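Charybdin (Charybdis maritima, PDB 2B7U) belongs to the plant ribosome-inactivating proteins and has their fold of helices packed against a mixed beta-sheet. Local coordinates at residues A[23-26]-A[27-31]; A[169-172]-A[173-176]. All coordinates share one frame; numbering follows the deposited sequence.

Contact 1: residues A[23-26]-A[27-31]; sequences TYTD and FIKNL
Ile28 lies over one face of the Tyr24 ring: its CG1 stands 4.1 Å from the centroid of that ring and 17° off the ring normal, a CH-pi contact offset toward the rim at CE1 and CZ. The two side chains run side by side in the same direction. Tyr24 turns CG anti to its own N (chi1 169°), which lays the ring alongside the residue one turn on, while Ile28 sends CG1 to the side of its own N and back over the phenol. Tyr24 also touches Ala168 of helix 151-170 and Phe178 and Ala179 of helix 172-180, and its OH is hydrogen-bonded to Met164 O. The Phe27 side chain turns instead to Val12 and Leu14 of strand 7-15.

All of this sits on helix 21-35 of the ribosome-inactivating protein fold, an amphipathic helix with Tyr24 and Ile28 buried and Asp26, Lys29 and Asn30 exposed. Four i to i+4 bonds run from residues 27-30 to 23-26, and Leu31 N to Phe27 O continues the series; Ile28 N to Tyr24 O is 3.0 Å with an N-H...O angle of 162°, and Asn30 N to Asp26 O is 2.9 Å.

On the outer side, Lys29 CD comes within 3.7 Å of Thr25 CG2, and the lysine chain bends beyond CD. The charged ends of Asp26 and Lys29 do not touch, with OD2 of Asp26 5.3 Å from NZ of Lys29. One water bridges them, donating to Asp26 OD2 and accepting from Lys29 NZ at 2.8 Å.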
loop_
_atom_site.group_PDB
_atom_site.type_symbol
_atom_site.label_atom_id
_atom_site.label_comp_id
_atom_site.label_asym_id
_atom_site.label_seq_id
_atom_site.Cartn_x
_atom_site.Cartn_y
_atom_site.Cartn_z
ATOM N N THR A 23 -1.200 -4.724 -18.168
ATOM C CA THR A 23 -2.432 -4.109 -17.641
ATOM C C THR A 23 -2.380 -3.874 -16.114
ATOM O O THR A 23 -3.002 -2.951 -15.604
ATOM C CB THR A 23 -3.679 -4.880 -18.044
ATOM O OG1 THR A 23 -3.613 -6.216 -17.536
ATOM C CG2 THR A 23 -3.798 -4.893 -19.559
ATOM N N TYR A 24 -1.638 -4.712 -15.409
ATOM C CA TYR A 24 -1.359 -4.483 -13.988
ATOM C C TYR A 24 -0.535 -3.198 -13.852
ATOM O O TYR A 24 -0.874 -2.347 -13.031
ATOM C CB TYR A 24 -0.590 -5.667 -13.437
ATOM C CG TYR A 24 0.001 -5.454 -12.063
ATOM C CD1 TYR A 24 -0.801 -5.520 -10.918
ATOM C CD2 TYR A 24 1.350 -5.251 -11.900
ATOM C CE1 TYR A 24 -0.264 -5.341 -9.652
ATOM C CE2 TYR A 24 1.901 -5.083 -10.625
ATOM C CZ TYR A 24 1.100 -5.156 -9.521
ATOM O OH TYR A 24 1.715 -4.971 -8.311
ATOM N N THR A 25 0.529 -3.053 -14.634
ATOM C CA THR A 25 1.340 -1.843 -14.574
ATOM C C THR A 25 0.504 -0.592 -14.855
ATOM O O THR A 25 0.639 0.435 -14.168
ATOM C CB THR A 25 2.513 -1.962 -15.536
ATOM O OG1 THR A 25 3.367 -3.030 -15.090
ATOM C CG2 THR A 25 3.291 -0.654 -15.584
ATOM N N ASP A 26 -0.338 -0.659 -15.886
ATOM C CA ASP A 26 -1.240 0.436 -16.226
ATOM C C ASP A 26 -2.131 0.796 -15.032
ATOM O O ASP A 26 -2.351 1.957 -14.712
ATOM C CB ASP A 26 -2.163 0.087 -17.413
ATOM C CG ASP A 26 -1.428 -0.197 -18.739
ATOM O OD1 ASP A 26 -2.063 -0.860 -19.600
ATOM O OD2 ASP A 26 -0.276 0.250 -18.947
ATOM N N PHE A 27 -2.663 -0.221 -14.370
ATOM C CA PHE A 27 -3.540 0.009 -13.237
ATOM C C PHE A 27 -2.826 0.731 -12.098
ATOM O O PHE A 27 -3.347 1.671 -11.518
ATOM C CB PHE A 27 -4.110 -1.323 -12.744
ATOM C CG PHE A 27 -5.110 -1.165 -11.652
ATOM C CD1 PHE A 27 -6.440 -0.886 -11.929
ATOM C CD2 PHE A 27 -4.724 -1.301 -10.331
ATOM C CE1 PHE A 27 -7.352 -0.726 -10.911
ATOM C CE2 PHE A 27 -5.637 -1.168 -9.317
ATOM C CZ PHE A 27 -6.956 -0.875 -9.610
ATOM N N ILE A 28 -1.622 0.282 -11.793
ATOM C CA ILE A 28 -0.857 0.896 -10.700
ATOM C C ILE A 28 -0.512 2.351 -11.039
ATOM O O ILE A 28 -0.631 3.240 -10.186
ATOM C CB ILE A 28 0.408 0.070 -10.369
ATOM C CG1 ILE A 28 0.043 -1.319 -9.815
ATOM C CG2 ILE A 28 1.313 0.826 -9.383
ATOM C CD1 ILE A 28 -0.743 -1.331 -8.551
ATOM N N LYS A 29 -0.107 2.590 -12.279
ATOM C CA LYS A 29 0.238 3.951 -12.723
ATOM C C LYS A 29 -0.983 4.856 -12.613
ATOM O O LYS A 29 -0.896 5.976 -12.134
ATOM C CB LYS A 29 0.789 3.911 -14.131
ATOM C CG LYS A 29 2.204 3.348 -14.168
ATOM C CD LYS A 29 2.675 3.015 -15.567
ATOM C CE LYS A 29 2.927 4.232 -16.416
ATOM N NZ LYS A 29 3.356 3.925 -17.811
ATOM N N ASN A 30 -2.140 4.358 -13.038
ATOM C CA ASN A 30 -3.360 5.142 -12.923
ATOM C C ASN A 30 -3.748 5.402 -11.478
ATOM O O ASN A 30 -4.234 6.481 -11.137
ATOM C CB ASN A 30 -4.516 4.477 -13.683
ATOM C CG ASN A 30 -4.307 4.490 -15.173
ATOM O OD1 ASN A 30 -3.571 5.319 -15.696
ATOM N ND2 ASN A 30 -4.976 3.582 -15.879
ATOM N N LEU A 31 -3.527 4.419 -10.609
ATOM C CA LEU A 31 -3.859 4.568 -9.215
ATOM C C LEU A 31 -2.987 5.654 -8.565
ATOM O O LEU A 31 -3.461 6.458 -7.779
ATOM C CB LEU A 31 -3.697 3.235 -8.502
ATOM C CG LEU A 31 -3.977 3.234 -7.006
ATOM C CD1 LEU A 31 -5.343 3.847 -6.682
ATOM C CD2 LEU A 31 -3.847 1.857 -6.426
HETATM O O HOH W 1 1.263 2.226 -18.545
#

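Contact 2: residues A[169-172]-A[173-176]; sequences TRFV and DIAN
Phe171 and Ile174 run alongside each other in a common direction, with Ile174 CD1 3.8 Å from Phe171 CB. CD1 of Ile174 reaches CD2 of the ring at the same distance, approaching it obliquely. Both side chains start out beside their own backbone N, and the extended outer torsion of Ile174 (chi2 180°) carries its CD1 far enough to meet the phenylalanine.

A second pair follows one residue later. Val172 has CG1 anti to N (chi1 174°), a rotation that turns this methyl, rather than CG2, to Asn176 ND2, 3.8 Å away. The amide carbon Asn176 CG also folds back to 3.3 Å from Val172 O, the carbonyl that accepts the backbone N-H of Asn176.

The backbone evidence marks a break between two helices. Phe171 leaves helical backbone angles directly after helix 151-170 and serves as the N-cap residue of helix 172-180. Its carbonyl takes the nearly straight bond from Ala175 N (3.1 Å, 178°) and a weak one from Ile174 N (3.3 Å), tying the N-cap to the first turn.

Asp173 OD1 is hydrogen-bonded to N4 of a bound MES, probably from the crystallisation liquor. Beyond the pair, Ile174 packs on Met194 and Glu199 of helix 192-199, Phe171 touches Leu198 of that helix and meets the Trp202 ring with planes at about 75°, while Thr169 and Ala175 lie against helix 21-35.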
loop_
_atom_site.group_PDB
_atom_site.type_symbol
_atom_site.label_atom_id
_atom_site.label_comp_id
_atom_site.label_asym_id
_atom_site.label_seq_id
_atom_site.Cartn_x
_atom_site.Cartn_y
_atom_site.Cartn_z
ATOM N N THR A 169 2.297 0.273 -5.393
ATOM C CA THR A 169 1.988 1.684 -5.627
ATOM C C THR A 169 3.099 2.568 -5.048
ATOM O O THR A 169 3.575 3.496 -5.699
ATOM C CB THR A 169 0.618 2.026 -5.040
ATOM O OG1 THR A 169 -0.392 1.319 -5.795
ATOM C CG2 THR A 169 0.304 3.488 -5.095
ATOM N N ARG A 170 3.577 2.202 -3.877
ATOM C CA ARG A 170 4.646 2.980 -3.214
ATOM C C ARG A 170 6.000 2.912 -3.909
ATOM O O ARG A 170 6.753 3.884 -3.846
ATOM C CB ARG A 170 4.805 2.530 -1.778
ATOM C CG ARG A 170 3.648 2.772 -0.836
ATOM C CD ARG A 170 3.911 2.073 0.494
ATOM N NE ARG A 170 2.908 2.421 1.494
ATOM C CZ ARG A 170 2.266 1.553 2.272
ATOM N NH1 ARG A 170 2.541 0.258 2.215
ATOM N NH2 ARG A 170 1.380 1.986 3.147
ATOM N N PHE A 171 6.366 1.776 -4.500
ATOM C CA PHE A 171 7.733 1.571 -5.017
ATOM C C PHE A 171 7.786 1.058 -6.435
ATOM O O PHE A 171 7.190 0.040 -6.758
ATOM C CB PHE A 171 8.505 0.607 -4.121
ATOM C CG PHE A 171 8.832 1.184 -2.763
ATOM C CD1 PHE A 171 9.869 2.088 -2.636
ATOM C CD2 PHE A 171 8.102 0.840 -1.653
ATOM C CE1 PHE A 171 10.161 2.614 -1.389
ATOM C CE2 PHE A 171 8.389 1.374 -0.409
ATOM C CZ PHE A 171 9.425 2.252 -0.281
ATOM N N VAL A 172 8.529 1.766 -7.272
ATOM C CA VAL A 172 8.738 1.390 -8.662
ATOM C C VAL A 172 9.232 -0.036 -8.826
ATOM O O VAL A 172 8.704 -0.784 -9.662
ATOM C CB VAL A 172 9.732 2.403 -9.330
ATOM C CG1 VAL A 172 10.099 1.969 -10.749
ATOM C CG2 VAL A 172 9.103 3.818 -9.307
ATOM N N ASP A 173 10.236 -0.415 -8.052
ATOM C CA ASP A 173 10.914 -1.717 -8.241
ATOM C C ASP A 173 9.991 -2.865 -7.831
ATOM O O ASP A 173 10.092 -3.975 -8.371
ATOM C CB ASP A 173 12.211 -1.782 -7.432
ATOM C CG ASP A 173 13.272 -0.853 -7.970
ATOM O OD1 ASP A 173 13.633 -1.011 -9.153
ATOM O OD2 ASP A 173 13.711 0.040 -7.221
ATOM N N ILE A 174 9.107 -2.602 -6.874
ATOM C CA ILE A 174 8.136 -3.598 -6.399
ATOM C C ILE A 174 7.055 -3.809 -7.462
ATOM O O ILE A 174 6.754 -4.967 -7.826
ATOM C CB ILE A 174 7.558 -3.240 -5.009
ATOM C CG1 ILE A 174 8.696 -3.213 -3.987
ATOM C CG2 ILE A 174 6.527 -4.262 -4.576
ATOM C CD1 ILE A 174 8.285 -2.876 -2.581
ATOM N N ALA A 175 6.488 -2.717 -7.992
ATOM C CA ALA A 175 5.546 -2.814 -9.107
ATOM C C ALA A 175 6.147 -3.581 -10.278
ATOM O O ALA A 175 5.492 -4.464 -10.845
ATOM C CB ALA A 175 5.084 -1.477 -9.578
ATOM N N ASN A 176 7.382 -3.256 -10.622
ATOM C CA ASN A 176 8.077 -3.952 -11.732
ATOM C C ASN A 176 8.195 -5.437 -11.448
ATOM O O ASN A 176 7.925 -6.285 -12.326
ATOM C CB ASN A 176 9.472 -3.369 -11.987
ATOM C CG ASN A 176 9.435 -2.014 -12.661
ATOM O OD1 ASN A 176 8.411 -1.621 -13.214
ATOM N ND2 ASN A 176 10.563 -1.303 -12.629
#

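Contact 1 and contact 2 have centres 11 Å apart and meet directly, although they follow in series along the chain. Leu31 CD2 comes within 3.6 Å of Thr169 OG1, and Ile28 CD1 lies 3.8 Å from that same oxygen, so the end of helix 151-170 packs against helix 21-35. Further along, Tyr24 CE2 is 3.7 Å from Ala175 O in helix 172-180. Residues 23-31 therefore touch both sides of the helix break at Phe171. The MES molecule lies beside contact 2, with the Asp173 side chain about 3 Å from it (nearest atoms); it probably comes from the crystallisation liquor, though such molecules often mark pockets.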